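Local atomic coordinates of anastral spindle 2, SAS 4 (Drosophila melanogaster, PDB entry 4BY2), a protein that joins, as an engineered fusion, the proline-rich motif of Ana2 to the TCP domain of Sas-4, a centriole assembly protein that probably serves as a tubulin-binding adaptor. Residues P18-A23 with L135-G140; G92-M97 with E106-E111; D148-I153 with I162-D167; G179-Q184 with I191-N196. All blocks are in the same frame, centred on the assembly; numbering follows the deposited sequence.

Interaction 1 (P18-A23 with L135-G140); sequences PRPSAA and LEFPNG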
loop_
_atom_site.group_PDB
_atom_site.type_symbol
_atom_site.label_atom_id
_atom_site.label_comp_id
_atom_site.label_asym_id
_atom_site.label_seq_id
_atom_site.Cartn_x
_atom_site.Cartn_y
_atom_site.Cartn_z
ATOM N N PRO A 18 1.672 9.649 -2.169
ATOM C CA PRO A 18 0.248 9.612 -1.803
ATOM C C PRO A 18 -0.070 10.261 -0.457
ATOM O O PRO A 18 0.819 10.534 0.354
ATOM C CB PRO A 18 -0.068 8.116 -1.801
ATOM C CG PRO A 18 1.207 7.482 -1.418
ATOM C CD PRO A 18 2.309 8.332 -1.964
ATOM N N ARG A 19 -1.364 10.480 -0.228
ATOM C CA ARG A 19 -1.937 11.078 0.971
ATOM C C ARG A 19 -2.773 9.998 1.684
ATOM O O ARG A 19 -3.490 9.262 0.998
ATOM C CB ARG A 19 -2.837 12.253 0.542
ATOM C CG ARG A 19 -3.174 13.256 1.633
ATOM C CD ARG A 19 -4.641 13.657 1.597
ATOM N NE ARG A 19 -4.987 14.440 0.408
ATOM C CZ ARG A 19 -5.161 15.758 0.398
ATOM N NH1 ARG A 19 -5.031 16.461 1.515
ATOM N NH2 ARG A 19 -5.475 16.382 -0.730
ATOM N N PRO A 20 -2.707 9.858 3.035
ATOM C CA PRO A 20 -3.539 8.837 3.703
ATOM C C PRO A 20 -5.029 9.161 3.641
ATOM O O PRO A 20 -5.402 10.335 3.561
ATOM C CB PRO A 20 -3.022 8.847 5.141
ATOM C CG PRO A 20 -2.484 10.206 5.333
ATOM C CD PRO A 20 -1.908 10.621 4.016
ATOM N N SER A 21 -5.876 8.117 3.659
ATOM C CA SER A 21 -7.334 8.254 3.618
ATOM C C SER A 21 -7.853 8.838 4.931
ATOM O O SER A 21 -7.409 8.422 6.007
ATOM C CB SER A 21 -8.000 6.914 3.322
ATOM O OG SER A 21 -9.389 7.076 3.084
ATOM N N ALA A 22 -8.771 9.823 4.824
ATOM C CA ALA A 22 -9.393 10.560 5.931
ATOM C C ALA A 22 -9.885 9.674 7.078
ATOM O O ALA A 22 -10.441 8.597 6.837
ATOM C CB ALA A 22 -10.529 11.425 5.409
ATOM N N ALA A 23 -9.671 10.146 8.327
ATOM C CA ALA A 23 -10.042 9.471 9.579
ATOM C C ALA A 23 -11.555 9.201 9.740
ATOM O O ALA A 23 -11.934 8.362 10.562
ATOM C CB ALA A 23 -9.514 10.259 10.771
ATOM N N LEU A 135 0.010 0.271 1.275
ATOM C CA LEU A 135 0.589 1.561 1.644
ATOM C C LEU A 135 0.885 1.576 3.139
ATOM O O LEU A 135 0.023 1.195 3.923
ATOM C CB LEU A 135 -0.370 2.700 1.294
ATOM C CG LEU A 135 -0.263 3.259 -0.112
ATOM C CD1 LEU A 135 -1.475 4.113 -0.443
ATOM C CD2 LEU A 135 1.019 4.072 -0.282
ATOM N N GLU A 136 2.095 1.991 3.537
ATOM C CA GLU A 136 2.500 2.037 4.945
ATOM C C GLU A 136 2.921 3.458 5.321
ATOM O O GLU A 136 3.967 3.932 4.873
ATOM C CB GLU A 136 3.632 1.026 5.239
ATOM C CG GLU A 136 3.248 -0.432 5.038
ATOM C CD GLU A 136 4.253 -1.256 4.257
ATOM O OE1 GLU A 136 4.278 -1.147 3.008
ATOM O OE2 GLU A 136 5.005 -2.029 4.893
ATOM N N PHE A 137 2.091 4.134 6.130
ATOM C CA PHE A 137 2.316 5.506 6.586
ATOM C C PHE A 137 3.102 5.561 7.913
ATOM O O PHE A 137 3.045 4.588 8.669
ATOM C CB PHE A 137 0.983 6.275 6.650
ATOM C CG PHE A 137 0.364 6.489 5.286
ATOM C CD1 PHE A 137 0.792 7.529 4.466
ATOM C CD2 PHE A 137 -0.620 5.633 4.809
ATOM C CE1 PHE A 137 0.237 7.711 3.193
ATOM C CE2 PHE A 137 -1.177 5.818 3.538
ATOM C CZ PHE A 137 -0.740 6.852 2.737
ATOM N N PRO A 138 3.852 6.659 8.213
ATOM C CA PRO A 138 4.664 6.693 9.453
ATOM C C PRO A 138 3.930 6.518 10.787
ATOM O O PRO A 138 4.568 6.128 11.765
ATOM C CB PRO A 138 5.350 8.062 9.396
ATOM C CG PRO A 138 5.312 8.458 7.979
ATOM C CD PRO A 138 4.065 7.879 7.408
ATOM N N ASN A 139 2.618 6.806 10.837
ATOM C CA ASN A 139 1.787 6.688 12.043
ATOM C C ASN A 139 1.260 5.272 12.302
ATOM O O ASN A 139 0.564 5.048 13.293
ATOM C CB ASN A 139 0.630 7.698 11.998
ATOM C CG ASN A 139 -0.356 7.517 10.861
ATOM O OD1 ASN A 139 -0.111 6.815 9.870
ATOM N ND2 ASN A 139 -1.498 8.173 10.974
ATOM N N GLY A 140 1.593 4.342 11.416
ATOM C CA GLY A 140 1.155 2.956 11.502
ATOM C C GLY A 140 -0.039 2.635 10.624
ATOM O O GLY A 140 -0.473 1.480 10.590
#
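Pro20 and Phe137 mark the nearest approach of the two backbones, 7.3 Å from CA to CA, where irregular chain of the Ana2 part (18-23) passes the end of a Sas-4 strand, which is followed by a type I turn from Phe137 to Gly140. At this spacing the contact is carried by side chains. With CG anti to its carbonyl carbon (chi1 -66°), Phe137 turns a ring face to Pro20, whose CB stands 3.8 Å from the ring centroid and only 6° off the ring normal, a CH-pi contact. The CD of Pro20 also packs on the ring, 3.7 Å from Phe137 CE1. In this engineered fusion the proline of the Ana2 motif lies on an aromatic face of the Sas-4 TCP domain, a familiar way for proline-rich peptides to pack. At the ring edge, Pro18 O lies 4.0 Å from Phe137 CE1. Two residues earlier on both segments, Pro18 CG touches Leu135 CD2 at 3.6 Å, the two side chains crossing obliquely. Leu135 itself belongs to the strand and also packs on His125 and Arg145 of the flanking strands, while Ser21 N donates a hydrogen bond to Glu143 OE2.

Interaction 2 (G92-M97 with E106-E111); sequences GMNLRM and ETNIRE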
loop_
_atom_site.group_PDB
_atom_site.type_symbol
_atom_site.label_atom_id
_atom_site.label_comp_id
_atom_site.label_asym_id
_atom_site.label_seq_id
_atom_site.Cartn_x
_atom_site.Cartn_y
_atom_site.Cartn_z
ATOM N N GLY A 92 20.209 -10.923 -11.681
ATOM C CA GLY A 92 19.266 -10.040 -12.362
ATOM C C GLY A 92 17.836 -10.195 -11.885
ATOM O O GLY A 92 16.902 -9.890 -12.633
ATOM N N MET A 93 17.654 -10.664 -10.632
ATOM C CA MET A 93 16.347 -10.900 -10.003
ATOM C C MET A 93 15.981 -9.793 -9.012
ATOM O O MET A 93 14.800 -9.475 -8.867
ATOM C CB MET A 93 16.299 -12.276 -9.306
ATOM C CG MET A 93 16.632 -13.444 -10.213
ATOM S SD MET A 93 15.393 -13.764 -11.489
ATOM C CE MET A 93 14.284 -14.831 -10.604
ATOM N N ASN A 94 16.991 -9.221 -8.325
ATOM C CA ASN A 94 16.819 -8.137 -7.358
ATOM C C ASN A 94 17.406 -6.817 -7.887
ATOM O O ASN A 94 18.614 -6.712 -8.123
ATOM C CB ASN A 94 17.398 -8.519 -5.995
ATOM C CG ASN A 94 16.597 -9.582 -5.274
ATOM O OD1 ASN A 94 16.349 -10.680 -5.791
ATOM N ND2 ASN A 94 16.188 -9.284 -4.051
ATOM N N LEU A 95 16.530 -5.825 -8.099
ATOM C CA LEU A 95 16.888 -4.503 -8.621
ATOM C C LEU A 95 16.514 -3.408 -7.625
ATOM O O LEU A 95 15.535 -3.566 -6.895
ATOM C CB LEU A 95 16.155 -4.236 -9.950
ATOM C CG LEU A 95 16.412 -5.204 -11.104
ATOM C CD1 LEU A 95 15.287 -6.215 -11.229
ATOM C CD2 LEU A 95 16.545 -4.458 -12.410
ATOM N N ARG A 96 17.282 -2.299 -7.596
ATOM C CA ARG A 96 16.968 -1.148 -6.746
ATOM C C ARG A 96 17.418 0.172 -7.390
ATOM O O ARG A 96 18.592 0.344 -7.727
ATOM C CB ARG A 96 17.441 -1.295 -5.280
ATOM C CG ARG A 96 18.942 -1.364 -5.021
ATOM C CD ARG A 96 19.235 -1.457 -3.530
ATOM N NE ARG A 96 18.786 -0.268 -2.798
ATOM C CZ ARG A 96 18.605 -0.216 -1.481
ATOM N NH1 ARG A 96 18.823 -1.288 -0.729
ATOM N NH2 ARG A 96 18.196 0.907 -0.906
ATOM N N MET A 97 16.448 1.076 -7.614
ATOM C CA MET A 97 16.668 2.389 -8.211
ATOM C C MET A 97 16.725 3.435 -7.104
ATOM O O MET A 97 15.724 3.672 -6.429
ATOM C CB MET A 97 15.566 2.714 -9.240
ATOM C CG MET A 97 15.751 4.054 -9.954
ATOM S SD MET A 97 16.945 4.044 -11.319
ATOM C CE MET A 97 15.931 3.398 -12.629
ATOM N N GLU A 106 12.519 -0.851 -5.180
ATOM C CA GLU A 106 13.012 -2.234 -5.109
ATOM C C GLU A 106 12.151 -3.183 -5.944
ATOM O O GLU A 106 10.940 -3.239 -5.747
ATOM C CB GLU A 106 13.077 -2.722 -3.651
ATOM C CG GLU A 106 14.279 -2.206 -2.872
ATOM C CD GLU A 106 14.314 -2.529 -1.387
ATOM O OE1 GLU A 106 13.585 -3.450 -0.948
ATOM O OE2 GLU A 106 15.091 -1.868 -0.661
ATOM N N THR A 107 12.776 -3.922 -6.877
ATOM C CA THR A 107 12.098 -4.892 -7.745
ATOM C C THR A 107 12.651 -6.291 -7.469
ATOM O O THR A 107 13.786 -6.591 -7.840
ATOM C CB THR A 107 12.176 -4.477 -9.229
ATOM O OG1 THR A 107 11.753 -3.121 -9.369
ATOM C CG2 THR A 107 11.335 -5.371 -10.138
ATOM N N ASN A 108 11.848 -7.128 -6.786
ATOM C CA ASN A 108 12.185 -8.507 -6.433
ATOM C C ASN A 108 11.405 -9.435 -7.368
ATOM O O ASN A 108 10.193 -9.587 -7.210
ATOM C CB ASN A 108 11.836 -8.792 -4.965
ATOM C CG ASN A 108 12.293 -7.734 -3.989
ATOM O OD1 ASN A 108 11.643 -6.694 -3.807
ATOM N ND2 ASN A 108 13.404 -7.991 -3.316
ATOM N N ILE A 109 12.089 -10.009 -8.375
ATOM C CA ILE A 109 11.480 -10.902 -9.369
ATOM C C ILE A 109 11.162 -12.273 -8.744
ATOM O O ILE A 109 10.167 -12.897 -9.123
ATOM C CB ILE A 109 12.338 -10.978 -10.675
ATOM C CG1 ILE A 109 12.404 -9.591 -11.361
ATOM C CG2 ILE A 109 11.815 -12.045 -11.661
ATOM C CD1 ILE A 109 13.543 -9.393 -12.352
ATOM N N ARG A 110 11.974 -12.712 -7.763
ATOM C CA ARG A 110 11.764 -13.987 -7.070
ATOM C C ARG A 110 10.536 -13.939 -6.159
ATOM O O ARG A 110 9.776 -14.909 -6.099
ATOM C CB ARG A 110 13.016 -14.405 -6.284
ATOM C CG ARG A 110 13.746 -15.575 -6.916
ATOM C CD ARG A 110 14.920 -16.030 -6.081
ATOM N NE ARG A 110 16.128 -15.247 -6.336
ATOM C CZ ARG A 110 17.047 -15.554 -7.247
ATOM N NH1 ARG A 110 16.894 -16.621 -8.021
ATOM N NH2 ARG A 110 18.123 -14.796 -7.391
ATOM N N GLU A 111 10.335 -12.802 -5.473
ATOM C CA GLU A 111 9.208 -12.587 -4.562
ATOM C C GLU A 111 7.992 -11.960 -5.273
ATOM O O GLU A 111 6.917 -11.883 -4.678
ATOM C CB GLU A 111 9.636 -11.740 -3.344
ATOM C CG GLU A 111 10.771 -12.334 -2.521
ATOM C CD GLU A 111 12.163 -11.824 -2.852
ATOM O OE1 GLU A 111 12.563 -11.878 -4.038
ATOM O OE2 GLU A 111 12.873 -11.406 -1.909
#
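Three main-chain hydrogen bonds hold Met93, Leu95, Thr107 and Ile109 together within the Sas-4 part. Leu95 and Thr107 form a reciprocal pair, Thr107 N to Leu95 O at 2.8 Å and Leu95 N to Thr107 O at 2.9 Å. Beyond the strand end, Ile109 N meets Met93 O at 2.8 Å in a nearly straight bond (N-H...O 171°). At the other end Arg96 and Glu106 run side by side, pointing the same way. The ion pair is long, Arg96 NH1 to Glu106 OE2 3.8 Å, and the oxygen lies over a face of the guanidinium, so attraction of charge is all it offers. Met93 folds back at chi2 and chi3 and faces two partners: its CG sits 3.4 Å above the guanidinium plane of Arg110, toward the rim, and its CE lies 3.9 Å from Ile109 CG2. Asp91 accepts from Met93 N and forms a salt bridge with Arg110, which probably helps keep that guanidinium beside Met93. An alanine at Met93 keeps CB but removes CG, SD and CE, which would probably take the CG contact from the Arg110 guanidinium face and leave Ile109 CG2 without this neighbour. Leu95 CD1 touches Ile109 CD1 at 3.8 Å. The hairpin 94-98/104-108 lies between strand 85-88, on which Leu95 and Arg96 pack, and strand 113-118, whose Lys115 pairs with the backbone of Glu106.

Interaction 3 (D148-I153 with I162-D167); sequences DGTVEI and IVDPSD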
loop_
_atom_site.group_PDB
_atom_site.type_symbol
_atom_site.label_atom_id
_atom_site.label_comp_id
_atom_site.label_asym_id
_atom_site.label_seq_id
_atom_site.Cartn_x
_atom_site.Cartn_y
_atom_site.Cartn_z
ATOM N N ASP A 148 -10.077 -6.371 -7.526
ATOM C CA ASP A 148 -11.544 -6.281 -7.577
ATOM C C ASP A 148 -12.085 -4.871 -7.315
ATOM O O ASP A 148 -13.068 -4.469 -7.942
ATOM C CB ASP A 148 -12.206 -7.309 -6.633
ATOM C CG ASP A 148 -11.649 -7.388 -5.216
ATOM O OD1 ASP A 148 -11.131 -6.364 -4.719
ATOM O OD2 ASP A 148 -11.757 -8.465 -4.597
ATOM N N GLY A 149 -11.437 -4.147 -6.405
ATOM C CA GLY A 149 -11.817 -2.790 -6.030
ATOM C C GLY A 149 -11.909 -2.565 -4.533
ATOM O O GLY A 149 -12.115 -1.428 -4.100
ATOM N N THR A 150 -11.749 -3.646 -3.733
ATOM C CA THR A 150 -11.804 -3.609 -2.267
ATOM C C THR A 150 -10.676 -2.766 -1.679
ATOM O O THR A 150 -9.515 -2.909 -2.074
ATOM C CB THR A 150 -11.812 -5.022 -1.653
ATOM O OG1 THR A 150 -10.671 -5.748 -2.105
ATOM C CG2 THR A 150 -13.088 -5.795 -1.954
ATOM N N VAL A 151 -11.038 -1.866 -0.754
ATOM C CA VAL A 151 -10.121 -0.966 -0.057
ATOM C C VAL A 151 -10.232 -1.272 1.443
ATOM O O VAL A 151 -11.337 -1.251 1.998
ATOM C CB VAL A 151 -10.386 0.531 -0.383
ATOM C CG1 VAL A 151 -9.346 1.430 0.273
ATOM C CG2 VAL A 151 -10.428 0.782 -1.890
ATOM N N GLU A 152 -9.092 -1.589 2.081
ATOM C CA GLU A 152 -9.026 -1.939 3.498
ATOM C C GLU A 152 -8.024 -1.044 4.245
ATOM O O GLU A 152 -6.812 -1.250 4.143
ATOM C CB GLU A 152 -8.684 -3.432 3.653
ATOM C CG GLU A 152 -9.232 -4.064 4.918
ATOM C CD GLU A 152 -8.895 -5.533 5.093
ATOM O OE1 GLU A 152 -9.440 -6.365 4.333
ATOM O OE2 GLU A 152 -8.107 -5.854 6.013
ATOM N N ILE A 153 -8.540 -0.036 4.979
ATOM C CA ILE A 153 -7.721 0.909 5.751
ATOM C C ILE A 153 -7.567 0.416 7.192
ATOM O O ILE A 153 -8.564 0.195 7.875
ATOM C CB ILE A 153 -8.264 2.376 5.713
ATOM C CG1 ILE A 153 -8.791 2.803 4.304
ATOM C CG2 ILE A 153 -7.235 3.375 6.264
ATOM C CD1 ILE A 153 -7.755 3.065 3.168
ATOM N N ILE A 162 -13.504 -1.238 5.846
ATOM C CA ILE A 162 -13.634 -2.061 4.639
ATOM C C ILE A 162 -14.659 -1.411 3.701
ATOM O O ILE A 162 -15.763 -1.092 4.142
ATOM C CB ILE A 162 -13.971 -3.555 4.963
ATOM C CG1 ILE A 162 -13.078 -4.129 6.087
ATOM C CG2 ILE A 162 -13.883 -4.437 3.714
ATOM C CD1 ILE A 162 -13.750 -4.265 7.449
ATOM N N VAL A 163 -14.287 -1.206 2.417
ATOM C CA VAL A 163 -15.131 -0.553 1.406
ATOM C C VAL A 163 -14.955 -1.190 0.012
ATOM O O VAL A 163 -13.828 -1.399 -0.445
ATOM C CB VAL A 163 -14.951 1.000 1.397
ATOM C CG1 VAL A 163 -13.490 1.411 1.553
ATOM C CG2 VAL A 163 -15.590 1.662 0.174
ATOM N N ASP A 164 -16.095 -1.503 -0.640
ATOM C CA ASP A 164 -16.164 -2.110 -1.966
ATOM C C ASP A 164 -17.343 -1.527 -2.765
ATOM O O ASP A 164 -18.499 -1.729 -2.374
ATOM C CB ASP A 164 -16.271 -3.651 -1.861
ATOM C CG ASP A 164 -16.235 -4.427 -3.178
ATOM O OD1 ASP A 164 -15.720 -3.881 -4.186
ATOM O OD2 ASP A 164 -16.641 -5.612 -3.179
ATOM N N PRO A 165 -17.090 -0.789 -3.874
ATOM C CA PRO A 165 -18.210 -0.247 -4.658
ATOM C C PRO A 165 -18.793 -1.266 -5.654
ATOM O O PRO A 165 -19.151 -0.911 -6.783
ATOM C CB PRO A 165 -17.610 1.001 -5.327
ATOM C CG PRO A 165 -16.102 0.897 -5.132
ATOM C CD PRO A 165 -15.801 -0.430 -4.489
ATOM N N SER A 166 -18.924 -2.534 -5.210
ATOM C CA SER A 166 -19.460 -3.642 -6.008
ATOM C C SER A 166 -20.970 -3.787 -5.798
ATOM O O SER A 166 -21.748 -3.341 -6.650
ATOM C CB SER A 166 -18.730 -4.947 -5.693
ATOM O OG SER A 166 -19.283 -6.032 -6.419
ATOM N N ASP A 167 -21.385 -4.392 -4.657
ATOM C CA ASP A 167 -22.792 -4.605 -4.311
ATOM C C ASP A 167 -23.513 -3.310 -3.971
ATOM O O ASP A 167 -24.622 -3.090 -4.454
ATOM C CB ASP A 167 -22.967 -5.666 -3.187
ATOM C CG ASP A 167 -22.402 -5.345 -1.805
ATOM O OD1 ASP A 167 -21.348 -4.671 -1.731
ATOM O OD2 ASP A 167 -22.955 -5.858 -0.804
#
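The first torsions of Thr150 and Asp164 bring the threonine methyl against the carboxylate. A chi1 of 56° sets Thr150 OG1 between its own N and carbonyl carbon and turns CG2 across to Asp164, whose CG is anti to the backbone N (chi1 -175°). Thr150 CG2 thus lies 3.6 Å from Asp164 CG, the side chains meeting at a slant. The same torsion lets the hydroxyl bond back along the chain: OG1 donates to Asp148 OD1 at 2.7 Å on its syn lone pair. Thr150 N reaches that oxygen from the anti side at 3.0 Å, somewhat out of the carboxylate plane, which makes an Asx turn, and two donors thus grip one atom. In place of Thr150, an alanine would leave Asp148 OD1 with the main-chain donor but without the hydroxyl, and the Asp148 carboxylate would probably be freer to turn, while Asp164 would lose its methyl neighbour. Gly149 has backbone angles (phi 131°) that call for glycine, and its O lies 3.8 Å from Pro165 CD. Next come the strands proper. Val151 N and Val163 O bond at 2.8 Å, and Val163 N returns to Val151 O at 3.0 Å, both nearly along the carbonyl direction. Val163 CG1 lies 3.8 Å from Val151 CB on one face. On the other face the Glu152 and Ile162 side chains run alongside each other, and the acid of Glu152 bonds His154. This is the open end of an antiparallel hairpin, 151-154 with 160-163, entered through the Asp-Gly-Thr turn in the Sas-4 TCP domain.

Interaction 4 (G179-Q184 with I191-N196); sequences GTHLVQ and ILNLPN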
loop_
_atom_site.group_PDB
_atom_site.type_symbol
_atom_site.label_atom_id
_atom_site.label_comp_id
_atom_site.label_asym_id
_atom_site.label_seq_id
_atom_site.Cartn_x
_atom_site.Cartn_y
_atom_site.Cartn_z
ATOM N N GLY A 179 -13.754 -5.649 19.159
ATOM C CA GLY A 179 -14.388 -6.712 18.390
ATOM C C GLY A 179 -15.687 -6.319 17.716
ATOM O O GLY A 179 -16.261 -7.127 16.981
ATOM N N THR A 180 -16.155 -5.071 17.957
ATOM C CA THR A 180 -17.400 -4.518 17.410
ATOM C C THR A 180 -17.351 -4.424 15.882
ATOM O O THR A 180 -16.356 -3.959 15.323
ATOM C CB THR A 180 -17.738 -3.168 18.077
ATOM O OG1 THR A 180 -17.489 -3.248 19.480
ATOM C CG2 THR A 180 -19.182 -2.740 17.848
ATOM N N HIS A 181 -18.428 -4.878 15.217
ATOM C CA HIS A 181 -18.557 -4.866 13.761
ATOM C C HIS A 181 -19.758 -4.027 13.312
ATOM O O HIS A 181 -20.907 -4.449 13.466
ATOM C CB HIS A 181 -18.592 -6.305 13.198
ATOM C CG HIS A 181 -18.729 -6.396 11.706
ATOM N ND1 HIS A 181 -17.836 -5.768 10.855
ATOM C CD2 HIS A 181 -19.627 -7.084 10.963
ATOM C CE1 HIS A 181 -18.232 -6.070 9.629
ATOM N NE2 HIS A 181 -19.301 -6.865 9.644
ATOM N N LEU A 182 -19.481 -2.825 12.770
ATOM C CA LEU A 182 -20.500 -1.898 12.282
ATOM C C LEU A 182 -20.646 -1.994 10.766
ATOM O O LEU A 182 -19.652 -1.925 10.046
ATOM C CB LEU A 182 -20.189 -0.451 12.727
ATOM C CG LEU A 182 -21.064 0.691 12.166
ATOM C CD1 LEU A 182 -22.514 0.592 12.640
ATOM C CD2 LEU A 182 -20.492 2.041 12.538
ATOM N N VAL A 183 -21.890 -2.162 10.290
ATOM C CA VAL A 183 -22.216 -2.265 8.868
ATOM C C VAL A 183 -23.158 -1.125 8.478
ATOM O O VAL A 183 -24.322 -1.123 8.875
ATOM C CB VAL A 183 -22.792 -3.654 8.464
ATOM C CG1 VAL A 183 -22.946 -3.769 6.950
ATOM C CG2 VAL A 183 -21.942 -4.801 9.000
ATOM N N GLN A 184 -22.641 -0.155 7.712
ATOM C CA GLN A 184 -23.414 0.976 7.199
ATOM C C GLN A 184 -23.991 0.541 5.852
ATOM O O GLN A 184 -23.281 -0.079 5.062
ATOM C CB GLN A 184 -22.515 2.225 7.054
ATOM C CG GLN A 184 -23.189 3.466 6.452
ATOM C CD GLN A 184 -24.257 4.060 7.338
ATOM O OE1 GLN A 184 -23.973 4.691 8.360
ATOM N NE2 GLN A 184 -25.511 3.898 6.945
ATOM N N ILE A 191 -26.204 -1.798 10.845
ATOM C CA ILE A 191 -26.201 -3.100 11.523
ATOM C C ILE A 191 -24.987 -3.120 12.454
ATOM O O ILE A 191 -23.853 -3.157 11.980
ATOM C CB ILE A 191 -26.224 -4.313 10.535
ATOM C CG1 ILE A 191 -27.379 -4.228 9.486
ATOM C CG2 ILE A 191 -26.233 -5.659 11.281
ATOM C CD1 ILE A 191 -28.875 -4.214 10.004
ATOM N N LEU A 192 -25.223 -3.063 13.769
ATOM C CA LEU A 192 -24.150 -3.051 14.759
ATOM C C LEU A 192 -24.049 -4.384 15.510
ATOM O O LEU A 192 -24.924 -4.719 16.311
ATOM C CB LEU A 192 -24.315 -1.851 15.714
ATOM C CG LEU A 192 -23.202 -1.582 16.730
ATOM C CD1 LEU A 192 -21.980 -0.975 16.067
ATOM C CD2 LEU A 192 -23.688 -0.647 17.814
ATOM N N ASN A 193 -22.976 -5.144 15.228
ATOM C CA ASN A 193 -22.700 -6.438 15.852
ATOM C C ASN A 193 -21.717 -6.254 17.013
ATOM O O ASN A 193 -20.506 -6.151 16.801
ATOM C CB ASN A 193 -22.181 -7.451 14.821
ATOM C CG ASN A 193 -23.143 -7.740 13.694
ATOM O OD1 ASN A 193 -24.147 -8.438 13.862
ATOM N ND2 ASN A 193 -22.841 -7.227 12.509
ATOM N N LEU A 194 -22.257 -6.169 18.239
ATOM C CA LEU A 194 -21.501 -5.984 19.481
ATOM C C LEU A 194 -20.650 -7.231 19.813
ATOM O O LEU A 194 -21.016 -8.331 19.385
ATOM C CB LEU A 194 -22.466 -5.671 20.652
ATOM C CG LEU A 194 -23.033 -4.240 20.824
ATOM C CD1 LEU A 194 -21.937 -3.187 20.965
ATOM C CD2 LEU A 194 -24.072 -3.886 19.763
ATOM N N PRO A 195 -19.525 -7.101 20.570
ATOM C CA PRO A 195 -18.715 -8.297 20.879
ATOM C C PRO A 195 -19.379 -9.292 21.844
ATOM O O PRO A 195 -19.061 -10.483 21.799
ATOM C CB PRO A 195 -17.424 -7.707 21.454
ATOM C CG PRO A 195 -17.833 -6.407 22.039
ATOM C CD PRO A 195 -18.924 -5.881 21.153
ATOM N N ASN A 196 -20.310 -8.804 22.698
ATOM C CA ASN A 196 -21.041 -9.609 23.686
ATOM C C ASN A 196 -22.160 -10.485 23.082
ATOM O O ASN A 196 -22.684 -11.364 23.772
ATOM C CB ASN A 196 -21.582 -8.728 24.830
ATOM C CG ASN A 196 -22.369 -7.505 24.409
ATOM O OD1 ASN A 196 -23.117 -7.507 23.424
ATOM N ND2 ASN A 196 -22.250 -6.437 25.184
#
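Leu192 lays its CD1 methyl over two neighbours at once, 3.8 Å from Thr180 CG2 and 3.8 Å from Leu182 CD1, on one face of the hairpin 181-185/190-193 of the Sas-4 TCP domain. Both leucines hold CG anti to N (chi1 173° for Leu182, -174° for Leu192), and the branches cross at a slant. Trp174 and Glu200, on the strands flanking the hairpin, extend this face beside Leu182 and Leu192. The reverse face carries His181 with Asn193 and Val183 with Ile191. The imidazole and the amide point the same way with planes 15° apart, and Asn193 ND2 approaches His181 CD2 obliquely at 3.6 Å. Other polar atoms of the pair bond to flanking strands: His181 ND1 to Trp174 O, Asn193 OD1 to Lys199. Val183 and Ile191 meet through their CB atoms, 4.1 Å apart. Two reciprocal main-chain pairs underlie this. His181 N bonds Asn193 O at 2.9 Å and Asn193 N bonds His181 O at 2.8 Å, while Val183 and Ile191 exchange a matching pair. At the open end of the hairpin Thr180 OG1 lies 3.4 Å from Pro195 CD, a van der Waals contact; the hydroxyl itself is hydrogen-bonded to Asp178 OD1. The antiparallel register is thus written in backbone bonds, with methyl packing on the leucine face, whereas His181 and Asn193 bond outward to the flanking strands while the packing of the two side chains on each other ties them across the hairpin.

How the interactions relate
Interactions 2, 3 and 4 are hairpin pairings at successive points along the extended antiparallel array of the TCP domain, in series along the chain, with centres about 42 Å apart between interactions 2 and 4. Interaction 1 differs in joining the fused Ana2 segment to that array, and interaction 2 is nested in the loop it closes. The centre of interaction 1 is about 25 Å from those of interactions 2 and 4. Interaction 1 touches interaction 3 directly, where Ser21 CB packs on Ile153 CD1 at 3.9 Å, so the Ana2 part meets two consecutive hairpin regions. Interactions 3 and 4 approach to about 5 Å between nearest atoms without touching.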